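Local atomic coordinates of amino acid adenylation domain-containing protein (Bacillus stratosphericus LAMA 585, PDB entry 6ULY), a protein that probably selects an alpha-keto acid and activates it with ATP as an acyl adenylate, serving as an adenylation domain of a depsipeptide-making nonribosomal peptide synthetase. Residues 124-130 and 149-155; 56-61 and 87-93; 68-74 and 93-99; 75-79 and 242-246; 102-106 and 135-139. One frame throughout, in Å; residues are numbered along the deposited sequence.

Contact 1 of 5, residues 124-130 and 149-155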
# COMPACT_ATOMS: atom_id res chain seq x y z
N PRO A 124 9.13 10.33 -20.08
CA PRO A 124 8.41 10.97 -21.18
C PRO A 124 8.53 12.48 -21.13
O PRO A 124 8.77 13.09 -20.09
CB PRO A 124 6.96 10.53 -20.96
CG PRO A 124 6.86 10.34 -19.48
CD PRO A 124 8.21 9.83 -19.04
N LEU A 125 8.36 13.09 -22.30
CA LEU A 125 8.30 14.54 -22.37
C LEU A 125 7.20 15.05 -21.44
O LEU A 125 6.08 14.54 -21.46
CB LEU A 125 8.03 15.00 -23.81
CG LEU A 125 7.66 16.48 -23.99
CD1 LEU A 125 8.85 17.37 -23.67
CD2 LEU A 125 7.15 16.74 -25.40
N ILE A 126 7.53 16.04 -20.63
CA ILE A 126 6.55 16.70 -19.79
C ILE A 126 6.01 17.91 -20.55
O ILE A 126 6.78 18.75 -21.04
CB ILE A 126 7.15 17.11 -18.44
CG1 ILE A 126 7.70 15.88 -17.71
CG2 ILE A 126 6.09 17.81 -17.59
CD1 ILE A 126 8.43 16.20 -16.41
N LEU A 127 4.69 17.98 -20.67
CA LEU A 127 3.99 19.04 -21.36
C LEU A 127 3.24 19.86 -20.33
O LEU A 127 2.54 19.30 -19.47
CB LEU A 127 3.03 18.46 -22.39
CG LEU A 127 2.80 19.21 -23.70
CD1 LEU A 127 4.11 19.48 -24.41
CD2 LEU A 127 1.88 18.38 -24.58
N THR A 128 3.37 21.19 -20.40
CA THR A 128 2.89 22.05 -19.32
C THR A 128 2.54 23.42 -19.89
O THR A 128 2.49 23.61 -21.11
CB THR A 128 3.94 22.14 -18.21
OG1 THR A 128 3.57 23.17 -17.28
CG2 THR A 128 5.31 22.46 -18.79
N ASP A 129 2.31 24.36 -18.98
CA ASP A 129 1.97 25.74 -19.29
C ASP A 129 3.19 26.65 -19.20
O ASP A 129 4.20 26.31 -18.59
CB ASP A 129 0.92 26.27 -18.30
CG ASP A 129 -0.40 25.59 -18.46
OD1 ASP A 129 -0.76 25.29 -19.61
OD2 ASP A 129 -1.07 25.35 -17.43
N ASP A 130 3.06 27.83 -19.79
CA ASP A 130 4.07 28.86 -19.57
C ASP A 130 4.12 29.27 -18.11
O ASP A 130 5.20 29.56 -17.58
CB ASP A 130 3.79 30.08 -20.46
CG ASP A 130 4.21 29.86 -21.91
OD1 ASP A 130 5.30 29.29 -22.15
OD2 ASP A 130 3.45 30.26 -22.82
N ARG A 149 12.78 16.51 -19.76
CA ARG A 149 12.47 17.28 -20.96
C ARG A 149 11.11 17.93 -20.77
O ARG A 149 10.13 17.24 -20.47
CB ARG A 149 12.48 16.40 -22.21
CG ARG A 149 13.86 15.96 -22.66
CD ARG A 149 13.77 14.89 -23.74
NE ARG A 149 15.08 14.42 -24.18
CZ ARG A 149 15.28 13.39 -25.00
NH1 ARG A 149 14.25 12.70 -25.47
NH2 ARG A 149 16.51 13.05 -25.35
N VAL A 150 11.05 19.25 -20.95
CA VAL A 150 9.83 20.01 -20.73
C VAL A 150 9.57 20.88 -21.95
O VAL A 150 10.50 21.29 -22.67
CB VAL A 150 9.93 20.88 -19.46
CG1 VAL A 150 8.54 21.37 -19.04
CG2 VAL A 150 10.60 20.11 -18.33
N ALA A 151 8.29 21.17 -22.19
CA ALA A 151 7.89 22.02 -23.30
C ALA A 151 6.52 22.61 -23.00
O ALA A 151 5.64 21.90 -22.50
CB ALA A 151 7.87 21.24 -24.62
N ALA A 152 6.36 23.89 -23.28
CA ALA A 152 5.10 24.58 -23.05
C ALA A 152 4.20 24.46 -24.27
O ALA A 152 4.67 24.33 -25.41
CB ALA A 152 5.33 26.05 -22.72
N VAL A 153 2.89 24.52 -24.03
CA VAL A 153 1.91 24.34 -25.09
C VAL A 153 1.63 25.65 -25.83
O VAL A 153 1.53 25.66 -27.06
CB VAL A 153 0.62 23.74 -24.50
CG1 VAL A 153 -0.56 23.94 -25.44
CG2 VAL A 153 0.81 22.27 -24.19
N GLU A 154 1.48 26.76 -25.10
CA GLU A 154 1.16 28.03 -25.75
C GLU A 154 2.09 28.36 -26.90
O GLU A 154 1.60 28.70 -27.99
CB GLU A 154 1.17 29.16 -24.70
CG GLU A 154 0.03 29.09 -23.69
CD GLU A 154 0.39 28.27 -22.46
OE1 GLU A 154 1.33 27.46 -22.53
OE2 GLU A 154 -0.28 28.43 -21.41
N PRO A 155 3.42 28.27 -26.76
CA PRO A 155 4.29 28.48 -27.93
C PRO A 155 3.90 27.64 -29.14
O PRO A 155 4.08 28.09 -30.28
CB PRO A 155 5.67 28.08 -27.40
CG PRO A 155 5.59 28.28 -25.93
CD PRO A 155 4.18 27.95 -25.55
O HOH W 1 11.12 14.08 -19.37

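Contact 2 of 5, residues 56-61 and 87-93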
# COMPACT_ATOMS: atom_id res chain seq x y z
N VAL A 56 -0.57 22.32 -32.05
CA VAL A 56 0.24 21.70 -31.00
C VAL A 56 0.88 20.42 -31.51
O VAL A 56 2.02 20.09 -31.15
CB VAL A 56 -0.62 21.45 -29.74
CG1 VAL A 56 0.19 20.68 -28.70
CG2 VAL A 56 -1.11 22.77 -29.17
N LEU A 57 0.17 19.68 -32.36
CA LEU A 57 0.72 18.44 -32.90
C LEU A 57 2.00 18.70 -33.69
O LEU A 57 2.92 17.86 -33.68
CB LEU A 57 -0.31 17.74 -33.78
CG LEU A 57 0.16 16.49 -34.52
CD1 LEU A 57 0.61 15.40 -33.55
CD2 LEU A 57 -0.94 15.97 -35.44
N THR A 58 2.07 19.83 -34.39
CA THR A 58 3.29 20.15 -35.13
C THR A 58 4.49 20.24 -34.19
O THR A 58 5.57 19.71 -34.50
CB THR A 58 3.12 21.47 -35.88
OG1 THR A 58 2.10 21.33 -36.88
CG2 THR A 58 4.43 21.87 -36.54
N GLY A 59 4.32 20.90 -33.05
CA GLY A 59 5.42 21.04 -32.12
C GLY A 59 5.81 19.73 -31.47
O GLY A 59 7.00 19.45 -31.30
N LEU A 60 4.82 18.92 -31.10
CA LEU A 60 5.12 17.63 -30.48
C LEU A 60 5.92 16.74 -31.42
O LEU A 60 6.90 16.11 -31.01
CB LEU A 60 3.83 16.94 -30.04
CG LEU A 60 3.01 17.67 -28.98
CD1 LEU A 60 1.75 16.90 -28.64
CD2 LEU A 60 3.83 17.92 -27.72
N ARG A 61 5.52 16.68 -32.69
CA ARG A 61 6.29 15.90 -33.66
C ARG A 61 7.66 16.51 -33.90
O ARG A 61 8.62 15.78 -34.19
CB ARG A 61 5.50 15.76 -34.96
CG ARG A 61 4.42 14.70 -34.89
CD ARG A 61 3.54 14.68 -36.13
NE ARG A 61 2.65 13.52 -36.12
CZ ARG A 61 1.54 13.41 -36.84
NH1 ARG A 61 1.15 14.40 -37.63
NH2 ARG A 61 0.80 12.31 -36.76
N ALA A 87 -4.21 17.19 -29.28
CA ALA A 87 -3.00 17.03 -30.08
C ALA A 87 -2.46 15.61 -29.94
O ALA A 87 -2.10 14.96 -30.93
CB ALA A 87 -1.95 18.05 -29.66
N CYS A 88 -2.41 15.10 -28.70
CA CYS A 88 -1.94 13.74 -28.48
C CYS A 88 -2.86 12.71 -29.13
O CYS A 88 -2.39 11.75 -29.75
CB CYS A 88 -1.83 13.48 -26.97
SG CYS A 88 -0.51 14.38 -26.15
N VAL A 89 -4.17 12.89 -28.99
CA VAL A 89 -5.12 12.03 -29.68
C VAL A 89 -4.84 12.02 -31.18
O VAL A 89 -4.87 10.96 -31.82
CB VAL A 89 -6.56 12.49 -29.39
CG1 VAL A 89 -7.55 11.81 -30.33
CG2 VAL A 89 -6.91 12.20 -27.93
N LEU A 90 -4.58 13.19 -31.77
CA LEU A 90 -4.32 13.25 -33.20
C LEU A 90 -3.03 12.53 -33.56
O LEU A 90 -2.96 11.83 -34.58
CB LEU A 90 -4.27 14.70 -33.68
CG LEU A 90 -5.58 15.48 -33.66
CD1 LEU A 90 -5.35 16.91 -34.15
CD2 LEU A 90 -6.64 14.79 -34.50
N GLY A 91 -2.00 12.68 -32.74
CA GLY A 91 -0.72 12.08 -33.04
C GLY A 91 -0.58 10.63 -32.63
O GLY A 91 0.47 10.03 -32.89
N GLY A 92 -1.60 10.04 -32.01
CA GLY A 92 -1.44 8.72 -31.44
C GLY A 92 -0.60 8.69 -30.19
O GLY A 92 -0.18 7.61 -29.75
N PHE A 93 -0.32 9.85 -29.62
CA PHE A 93 0.41 9.94 -28.37
C PHE A 93 -0.55 9.65 -27.22
O PHE A 93 -1.76 9.89 -27.33
CB PHE A 93 1.04 11.32 -28.21
CG PHE A 93 1.70 11.83 -29.46
CD1 PHE A 93 2.46 10.99 -30.25
CD2 PHE A 93 1.54 13.15 -29.86
CE1 PHE A 93 3.06 11.45 -31.40
CE2 PHE A 93 2.14 13.62 -31.01
CZ PHE A 93 2.90 12.77 -31.79
O HOH W 2 1.89 10.37 -34.82

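Contact 3 of 5, residues 68-74 and 93-99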
# COMPACT_ATOMS: atom_id res chain seq x y z
N GLY A 68 2.20 6.23 -29.96
CA GLY A 68 2.41 5.31 -28.87
C GLY A 68 3.24 5.86 -27.72
O GLY A 68 3.15 5.33 -26.61
N ASP A 69 4.03 6.89 -27.97
CA ASP A 69 4.82 7.49 -26.91
C ASP A 69 3.91 8.10 -25.85
O ASP A 69 2.86 8.67 -26.19
CB ASP A 69 5.74 8.58 -27.47
CG ASP A 69 6.87 8.02 -28.32
OD1 ASP A 69 7.01 6.78 -28.37
OD2 ASP A 69 7.60 8.82 -28.93
N PRO A 70 4.25 7.97 -24.57
CA PRO A 70 3.50 8.69 -23.54
C PRO A 70 3.94 10.15 -23.45
O PRO A 70 5.05 10.52 -23.83
CB PRO A 70 3.86 7.93 -22.26
CG PRO A 70 5.19 7.36 -22.53
CD PRO A 70 5.23 7.04 -24.00
N VAL A 71 3.03 10.97 -22.94
CA VAL A 71 3.27 12.39 -22.73
C VAL A 71 2.76 12.75 -21.35
O VAL A 71 1.60 12.47 -21.02
CB VAL A 71 2.57 13.25 -23.80
CG1 VAL A 71 2.88 14.72 -23.57
CG2 VAL A 71 3.00 12.82 -25.19
N PHE A 72 3.61 13.38 -20.55
CA PHE A 72 3.33 13.65 -19.15
C PHE A 72 2.72 15.04 -19.02
O PHE A 72 3.42 16.05 -19.22
CB PHE A 72 4.60 13.52 -18.32
CG PHE A 72 4.37 13.20 -16.88
CD1 PHE A 72 4.39 11.89 -16.44
CD2 PHE A 72 4.12 14.21 -15.96
CE1 PHE A 72 4.18 11.58 -15.11
CE2 PHE A 72 3.91 13.90 -14.62
CZ PHE A 72 3.94 12.59 -14.20
N PHE A 73 1.44 15.11 -18.68
CA PHE A 73 0.74 16.39 -18.58
C PHE A 73 0.95 17.01 -17.21
O PHE A 73 0.76 16.36 -16.18
CB PHE A 73 -0.76 16.20 -18.84
CG PHE A 73 -1.12 16.07 -20.30
CD1 PHE A 73 -0.18 15.66 -21.24
CD2 PHE A 73 -2.40 16.37 -20.73
CE1 PHE A 73 -0.51 15.55 -22.57
CE2 PHE A 73 -2.74 16.26 -22.07
CZ PHE A 73 -1.80 15.85 -22.98
N GLN A 74 1.32 18.30 -17.20
CA GLN A 74 1.49 19.09 -15.98
C GLN A 74 0.96 20.49 -16.29
O GLN A 74 1.71 21.38 -16.68
CB GLN A 74 2.95 19.11 -15.53
CG GLN A 74 3.41 17.83 -14.87
CD GLN A 74 2.81 17.64 -13.49
OE1 GLN A 74 3.42 18.03 -12.49
NE2 GLN A 74 1.62 17.06 -13.42
N PHE A 93 -0.32 9.85 -29.62
CA PHE A 93 0.41 9.94 -28.37
C PHE A 93 -0.55 9.65 -27.22
O PHE A 93 -1.76 9.89 -27.33
CB PHE A 93 1.04 11.32 -28.21
CG PHE A 93 1.70 11.83 -29.46
CD1 PHE A 93 2.46 10.99 -30.25
CD2 PHE A 93 1.54 13.15 -29.86
CE1 PHE A 93 3.06 11.45 -31.40
CE2 PHE A 93 2.14 13.62 -31.01
CZ PHE A 93 2.90 12.77 -31.79
N VAL A 94 -0.00 9.14 -26.12
CA VAL A 94 -0.80 8.73 -24.97
C VAL A 94 -0.60 9.73 -23.83
O VAL A 94 0.44 9.70 -23.16
CB VAL A 94 -0.41 7.31 -24.51
CG1 VAL A 94 -1.39 6.82 -23.47
CG2 VAL A 94 -0.38 6.36 -25.69
N PRO A 95 -1.57 10.60 -23.57
CA PRO A 95 -1.42 11.52 -22.44
C PRO A 95 -1.43 10.78 -21.11
O PRO A 95 -2.13 9.78 -20.94
CB PRO A 95 -2.65 12.43 -22.56
CG PRO A 95 -3.13 12.27 -23.95
CD PRO A 95 -2.81 10.86 -24.32
N THR A 96 -0.67 11.31 -20.17
CA THR A 96 -0.68 10.85 -18.79
C THR A 96 -1.34 11.95 -17.96
O THR A 96 -0.72 12.96 -17.64
CB THR A 96 0.73 10.55 -18.30
OG1 THR A 96 1.36 9.65 -19.22
CG2 THR A 96 0.69 9.93 -16.92
N LEU A 97 -2.60 11.73 -17.60
CA LEU A 97 -3.38 12.73 -16.88
C LEU A 97 -3.03 12.65 -15.40
O LEU A 97 -3.37 11.67 -14.73
CB LEU A 97 -4.87 12.50 -17.11
CG LEU A 97 -5.30 12.33 -18.57
CD1 LEU A 97 -6.82 12.26 -18.67
CD2 LEU A 97 -4.76 13.44 -19.44
N VAL A 98 -2.36 13.68 -14.89
CA VAL A 98 -2.04 13.79 -13.47
C VAL A 98 -1.95 15.26 -13.11
O VAL A 98 -1.35 16.06 -13.85
CB VAL A 98 -0.74 13.03 -13.12
CG1 VAL A 98 0.42 13.55 -13.93
CG2 VAL A 98 -0.45 13.14 -11.62
N SER A 99 -2.54 15.62 -11.98
CA SER A 99 -2.54 17.01 -11.55
C SER A 99 -1.12 17.50 -11.31
O SER A 99 -0.22 16.72 -10.99
CB SER A 99 -3.37 17.19 -10.28
OG SER A 99 -2.85 16.38 -9.24

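Contact 4 of 5, residues 75-79 and 242-246. With SO4 (sulfate ion), chain D.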
# COMPACT_ATOMS: atom_id res chain seq x y z
N PHE A 75 -0.35 20.67 -16.12
CA PHE A 75 -1.04 21.86 -16.57
C PHE A 75 -1.74 22.56 -15.42
O PHE A 75 -2.24 21.92 -14.49
CB PHE A 75 -2.08 21.53 -17.66
CG PHE A 75 -1.46 21.17 -18.97
CD1 PHE A 75 -0.95 22.15 -19.81
CD2 PHE A 75 -1.39 19.85 -19.38
CE1 PHE A 75 -0.38 21.82 -21.02
CE2 PHE A 75 -0.82 19.51 -20.59
CZ PHE A 75 -0.32 20.50 -21.41
N SER A 76 -1.75 23.90 -15.50
CA SER A 76 -2.66 24.73 -14.72
C SER A 76 -3.77 25.33 -15.57
O SER A 76 -4.79 25.74 -15.02
CB SER A 76 -1.88 25.86 -14.03
OG SER A 76 -1.24 26.68 -14.99
N SER A 77 -3.59 25.39 -16.89
CA SER A 77 -4.56 25.99 -17.79
C SER A 77 -5.42 24.91 -18.43
O SER A 77 -4.90 23.99 -19.06
CB SER A 77 -3.86 26.81 -18.87
OG SER A 77 -4.71 26.98 -19.99
N ASN A 78 -6.74 25.04 -18.27
CA ASN A 78 -7.67 24.15 -18.97
C ASN A 78 -7.50 24.26 -20.48
O ASN A 78 -7.50 23.24 -21.18
CB ASN A 78 -9.11 24.47 -18.57
CG ASN A 78 -9.43 24.05 -17.15
OD1 ASN A 78 -8.94 23.02 -16.68
ND2 ASN A 78 -10.25 24.84 -16.47
N HIS A 79 -7.36 25.48 -20.99
CA HIS A 79 -7.22 25.68 -22.43
C HIS A 79 -6.03 24.91 -22.98
O HIS A 79 -6.14 24.17 -23.97
CB HIS A 79 -7.09 27.17 -22.74
CG HIS A 79 -6.79 27.46 -24.18
ND1 HIS A 79 -7.78 27.66 -25.12
CD2 HIS A 79 -5.61 27.60 -24.84
CE1 HIS A 79 -7.22 27.90 -26.30
NE2 HIS A 79 -5.91 27.87 -26.15
N ILE A 242 -18.46 24.52 -20.61
CA ILE A 242 -17.73 25.62 -20.00
C ILE A 242 -16.78 25.05 -18.95
O ILE A 242 -17.20 24.29 -18.07
CB ILE A 242 -18.68 26.66 -19.37
CG1 ILE A 242 -19.47 27.38 -20.47
CG2 ILE A 242 -17.92 27.67 -18.53
CD1 ILE A 242 -20.90 26.89 -20.62
N ARG A 243 -15.51 25.43 -19.04
CA ARG A 243 -14.47 24.97 -18.13
C ARG A 243 -14.06 26.11 -17.22
O ARG A 243 -13.80 27.23 -17.68
CB ARG A 243 -13.26 24.45 -18.91
CG ARG A 243 -13.44 23.05 -19.50
CD ARG A 243 -13.56 21.97 -18.42
NE ARG A 243 -12.62 22.17 -17.32
CZ ARG A 243 -12.48 21.35 -16.28
NH1 ARG A 243 -13.21 20.24 -16.20
NH2 ARG A 243 -11.60 21.63 -15.33
N ALA A 244 -14.03 25.84 -15.92
CA ALA A 244 -13.51 26.76 -14.92
C ALA A 244 -12.33 26.12 -14.20
O ALA A 244 -12.17 24.90 -14.19
CB ALA A 244 -14.59 27.16 -13.91
N ARG A 245 -11.49 26.97 -13.61
CA ARG A 245 -10.35 26.48 -12.86
C ARG A 245 -10.80 26.00 -11.48
O ARG A 245 -11.61 26.65 -10.82
CB ARG A 245 -9.28 27.57 -12.71
CG ARG A 245 -8.64 27.96 -14.03
CD ARG A 245 -7.15 28.27 -13.85
NE ARG A 245 -6.53 28.73 -15.09
CZ ARG A 245 -5.24 29.00 -15.23
NH1 ARG A 245 -4.41 28.87 -14.20
NH2 ARG A 245 -4.77 29.41 -16.40
N THR A 246 -10.27 24.85 -11.08
CA THR A 246 -10.61 24.29 -9.77
C THR A 246 -10.27 25.27 -8.65
O THR A 246 -11.04 25.44 -7.71
CB THR A 246 -9.88 22.97 -9.56
OG1 THR A 246 -10.04 22.14 -10.72
CG2 THR A 246 -10.42 22.24 -8.33
S SO4 D . -7.63 28.54 -18.75
O1 SO4 D . -6.21 28.70 -18.96
O2 SO4 D . -7.89 27.75 -17.57
O3 SO4 D . -8.19 27.87 -19.89
O4 SO4 D . -8.26 29.81 -18.60

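Contact 5 of 5, residues 102-106 and 135-139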
# COMPACT_ATOMS: atom_id res chain seq x y z
N PRO A 102 1.41 20.77 -5.88
CA PRO A 102 1.18 22.05 -5.21
C PRO A 102 2.41 22.94 -5.21
O PRO A 102 2.28 24.17 -5.20
CB PRO A 102 0.77 21.64 -3.79
CG PRO A 102 1.32 20.26 -3.61
CD PRO A 102 1.24 19.62 -4.97
N THR A 103 3.61 22.35 -5.21
CA THR A 103 4.85 23.11 -5.33
C THR A 103 5.92 22.20 -5.92
O THR A 103 5.88 20.97 -5.75
CB THR A 103 5.32 23.67 -3.99
OG1 THR A 103 6.57 24.35 -4.17
CG2 THR A 103 5.49 22.56 -2.95
N TYR A 104 6.88 22.81 -6.61
CA TYR A 104 8.01 22.10 -7.20
C TYR A 104 9.33 22.51 -6.57
O TYR A 104 10.39 22.19 -7.13
CB TYR A 104 8.05 22.35 -8.71
CG TYR A 104 6.83 21.84 -9.45
CD1 TYR A 104 6.86 20.64 -10.15
CD2 TYR A 104 5.64 22.57 -9.45
CE1 TYR A 104 5.75 20.18 -10.83
CE2 TYR A 104 4.53 22.11 -10.13
CZ TYR A 104 4.59 20.92 -10.82
OH TYR A 104 3.48 20.46 -11.49
N ARG A 105 9.31 23.22 -5.44
CA ARG A 105 10.53 23.69 -4.80
C ARG A 105 11.13 22.69 -3.82
O ARG A 105 12.29 22.86 -3.44
CB ARG A 105 10.26 25.01 -4.07
CG ARG A 105 10.68 26.26 -4.83
CD ARG A 105 9.58 26.76 -5.77
NE ARG A 105 9.87 28.10 -6.26
CZ ARG A 105 9.05 28.82 -7.02
NH1 ARG A 105 7.87 28.33 -7.37
NH2 ARG A 105 9.40 30.04 -7.42
N GLU A 106 10.38 21.68 -3.40
CA GLU A 106 10.88 20.69 -2.45
C GLU A 106 10.34 19.31 -2.80
O GLU A 106 9.35 19.18 -3.53
CB GLU A 106 10.51 21.05 -1.01
CG GLU A 106 9.75 22.35 -0.88
CD GLU A 106 8.66 22.26 0.16
OE1 GLU A 106 8.80 22.88 1.24
OE2 GLU A 106 7.65 21.57 -0.10
N GLU A 135 8.66 26.24 -12.92
CA GLU A 135 8.56 25.32 -11.79
C GLU A 135 8.86 23.89 -12.21
O GLU A 135 9.69 23.21 -11.60
CB GLU A 135 7.17 25.42 -11.17
CG GLU A 135 6.83 26.79 -10.60
CD GLU A 135 5.34 26.95 -10.31
OE1 GLU A 135 4.67 27.71 -11.05
OE2 GLU A 135 4.84 26.32 -9.35
N VAL A 136 8.18 23.41 -13.25
CA VAL A 136 8.34 22.02 -13.67
C VAL A 136 9.79 21.73 -14.04
O VAL A 136 10.28 20.61 -13.83
CB VAL A 136 7.39 21.70 -14.84
CG1 VAL A 136 7.72 20.34 -15.43
CG2 VAL A 136 5.94 21.75 -14.38
N GLN A 137 10.50 22.71 -14.60
CA GLN A 137 11.90 22.50 -14.94
C GLN A 137 12.76 22.30 -13.70
O GLN A 137 13.83 21.69 -13.80
CB GLN A 137 12.43 23.69 -15.76
CG GLN A 137 12.03 23.65 -17.23
CD GLN A 137 12.42 24.91 -17.99
OE1 GLN A 137 12.58 25.98 -17.41
NE2 GLN A 137 12.58 24.78 -19.30
N GLY A 138 12.32 22.78 -12.54
CA GLY A 138 13.07 22.58 -11.32
C GLY A 138 13.19 21.12 -10.91
O GLY A 138 14.08 20.78 -10.13
N LEU A 139 12.32 20.26 -11.43
CA LEU A 139 12.40 18.83 -11.12
C LEU A 139 13.73 18.23 -11.57
O LEU A 139 14.11 17.17 -11.06
CB LEU A 139 11.24 18.09 -11.78
CG LEU A 139 9.85 18.52 -11.31
CD1 LEU A 139 8.76 17.88 -12.16
CD2 LEU A 139 9.65 18.17 -9.84

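Contact 1 of 5, residues 124-130 and 149-155
I126, L127 and T128 pair in parallel with V150, A151 and A152, the two short strands running 27° apart and joined by alternating backbone bonds. The N-H of I126 meets the carbonyl of R149 almost straight, N to O 2.9 Å at 169°, and I126 O, A151 O and T128 O receive the N-H groups of A151, T128 and V153. Side chains divide between the faces. On one, L127 sets CD1 against the CB of A151 at 4.2 Å, while its CG meets V153 CG2 at 3.7 Å, the two side chains lying roughly crosswise. On the other, T128 and V150 are pressed together, CG2 to CG1 at 3.4 Å, tighter than usual for carbons. Farther on E154 bends at chi2 (89°), bringing OE1 within 3.3 Å of D130 N, whose N-H meets it from above the E154 carboxylate plane. Three carboxylates gather here; D129 directs OD2 instead to the backbone N-H groups of S76 and S77. Strand 150-152 forms one border of the seven-stranded mixed sheet within this chain, and strand 125-128 separates it from strand 70-74; helix 78-91 packs on the L127 face and helix 130-137 on the I126 and T128 face.

Contact 2 of 5, residues 56-61 and 87-93
L57, L60 and R61 converge on the ring of F93, a cluster showing how a helix pair can be closed by an aromatic residue just past the end of one partner. L57 stands at about a right angle to F93 and brings CD1 to CE2 at 3.5 Å; with CG anti to the backbone N (chi1 174°), the same methyl also reaches the CA of G91 at 3.6 Å. L60 crosses the ring obliquely, its CB 3.8 Å from CE2 of F93. R61 differs again: its CG lies at the ring edge, near the ring plane, and the guanidinium farther out is turned 86° from the ring. L57 CD1 sits over one face of that guanidinium, displaced toward its rim, and a water in its plane links NH2 to the carbonyl of G91, while NH1 forms a salt bridge with D162 and a hydrogen bond with A164 O. At the other end of the interface the contact is aliphatic, V56 CG1 meeting the CB of A87 at 3.5 Å. G92, with positive phi, ends its helix in a Schellman motif and turns the chain so that F93 faces back toward 56-61. The short helical segments 56-61 and 87-91, parts of helices 46-62 and 78-91, cross at -64° with axes 9.1 Å apart at closest approach, and C88 and F93 carry the packing on to V71 of strand 70-74.

Contact 3 of 5, residues 68-74 and 93-99
F73 and P95 lie side by side where two parallel strands meet, the proline's CB sitting over the phenyl ring 3.8 Å from its centroid and 22° off the normal, a CH-pi contact. The same ring touches L97, CD2 to CD2 at 4.0 Å. P95 shares its face of the sheet with V71, and F72 the other with T96; F72 also leans obliquely against V98, CE2 to CG1 at 3.6 Å. Backbone bonds fix this register: V94 N donates nearly straight to D69 O, V71 N to V94 O, F73 N to T96 O, and T96 N to V71 O at 2.7 Å, an oxygen that also takes a weak bond from T96 OG1. These are the two strands of a right-handed beta-alpha-beta crossover, strand 70-74, helix 78-91 and strand 94-97, in the mixed sheet of this ANL-family domain. At the far end Q74, bent at chi2 (-72°), turns its amide back over its own strand. NE2 donates to F73 O at 3.0 Å in the carbonyl plane, on a lone pair, and also to S99 O at 3.1 Å, which it meets from above that carbonyl's plane. Both acceptors lie close to the amide plane, and OE1 is held by the hydroxyl of Y104, so three bonds fix the amide's rotation. Farther out, L114 of helix 109-120 covers F72 and V98, while A84 and C88 of helix 78-91 pack on F73.

Contact 4 of 5, residues 75-79 and 242-246
O1 and O2 of a bound sulfate are each gripped from both segments. S77 OG donates to O1, which also takes R245 NH2 at 3.0 Å; O2 receives N78 N and, at the edge of the guanidinium, R245 NE at 3.0 Å. A third oxygen, O3, is bound by H79 N at 2.8 Å. One face of the R245 guanidinium lies over the carbonyl O of S76 and the CA of S77, so backbone atoms rest against a face while the anion is bound at the edge. Beside it N78 reaches across to the end of strand 240-243, ND2 giving a weak bond to A244 O, just beyond it, at 3.0 Å. Its OD1 accepts another weak bond, from R243 NH2 at 3.3 Å, with amide and guanidinium planes 83° apart; that NH2 is also held by M219 O. S77 is the N-cap of helix 78-91, its OG reaching A80 N. The sulfate, probably from the crystallisation liquor, occupies a helix N terminus where backbone N-H groups and an arginine would together favour an anion.

Contact 5 of 5, residues 102-106 and 135-139
Y104 drives its side chain against the helix turn at 135-139, joining the loop after strand 94-97 to helix 130-137 on the flank of the seven-stranded mixed sheet. Its CB begins the contact at the carbonyl O of E135, 3.4 Å away. Moving outward, the ring divides its neighbours: CD2 meets E135 CB at 3.7 Å, whereas CD1 meets L139 CD2 at the same distance, that methyl lying at the ring edge in its plane. V136 runs alongside, pointing the same way, and puts CG2 3.9 Å from CE1 of Y104 in an off-centre CH-pi contact. Having CG of Y104 anti to its carbonyl carbon (chi1 -62°) sets the ring beside V136, whose CA lies over one face. At the tip, OH passes V136 CG2 and bonds the backbone N of A101, besides its bond to Q74. The E135 carboxylate is turned 86° from the ring. Next in the chain, R105 bends at chi2 and lays its guanidinium near E135, although NH1 and OE2 stay 4.1 Å apart, beyond a salt bridge. Behind it the loop is shaped by an ST turn, in which R105 N donates to T103 OG1 at 3.2 Å and 167°.

From the N terminus, contact 2 opens first, on helix 46-62, and contact 3 opens before contact 2 closes, so the two cross and share F93. Contact 4 starts straight after strand 70-74 and closes only at residues 242-246, crossing both and bringing helix 78-91 of the seven-stranded sheet against the end of strand 240-243, an inner strand of the nine-stranded sheet. Within that long loop lie contacts 1 and 5, which cross each other: the loop 102-106 reaches helix 130-137 before strand 150-152 pairs with strand 125-128. Contacts 1 and 3 build adjacent parts of one sheet through strands 125-128 and 70-74. D129 ties contact 1 to contact 4, and Q74 ties contact 3 to contact 5.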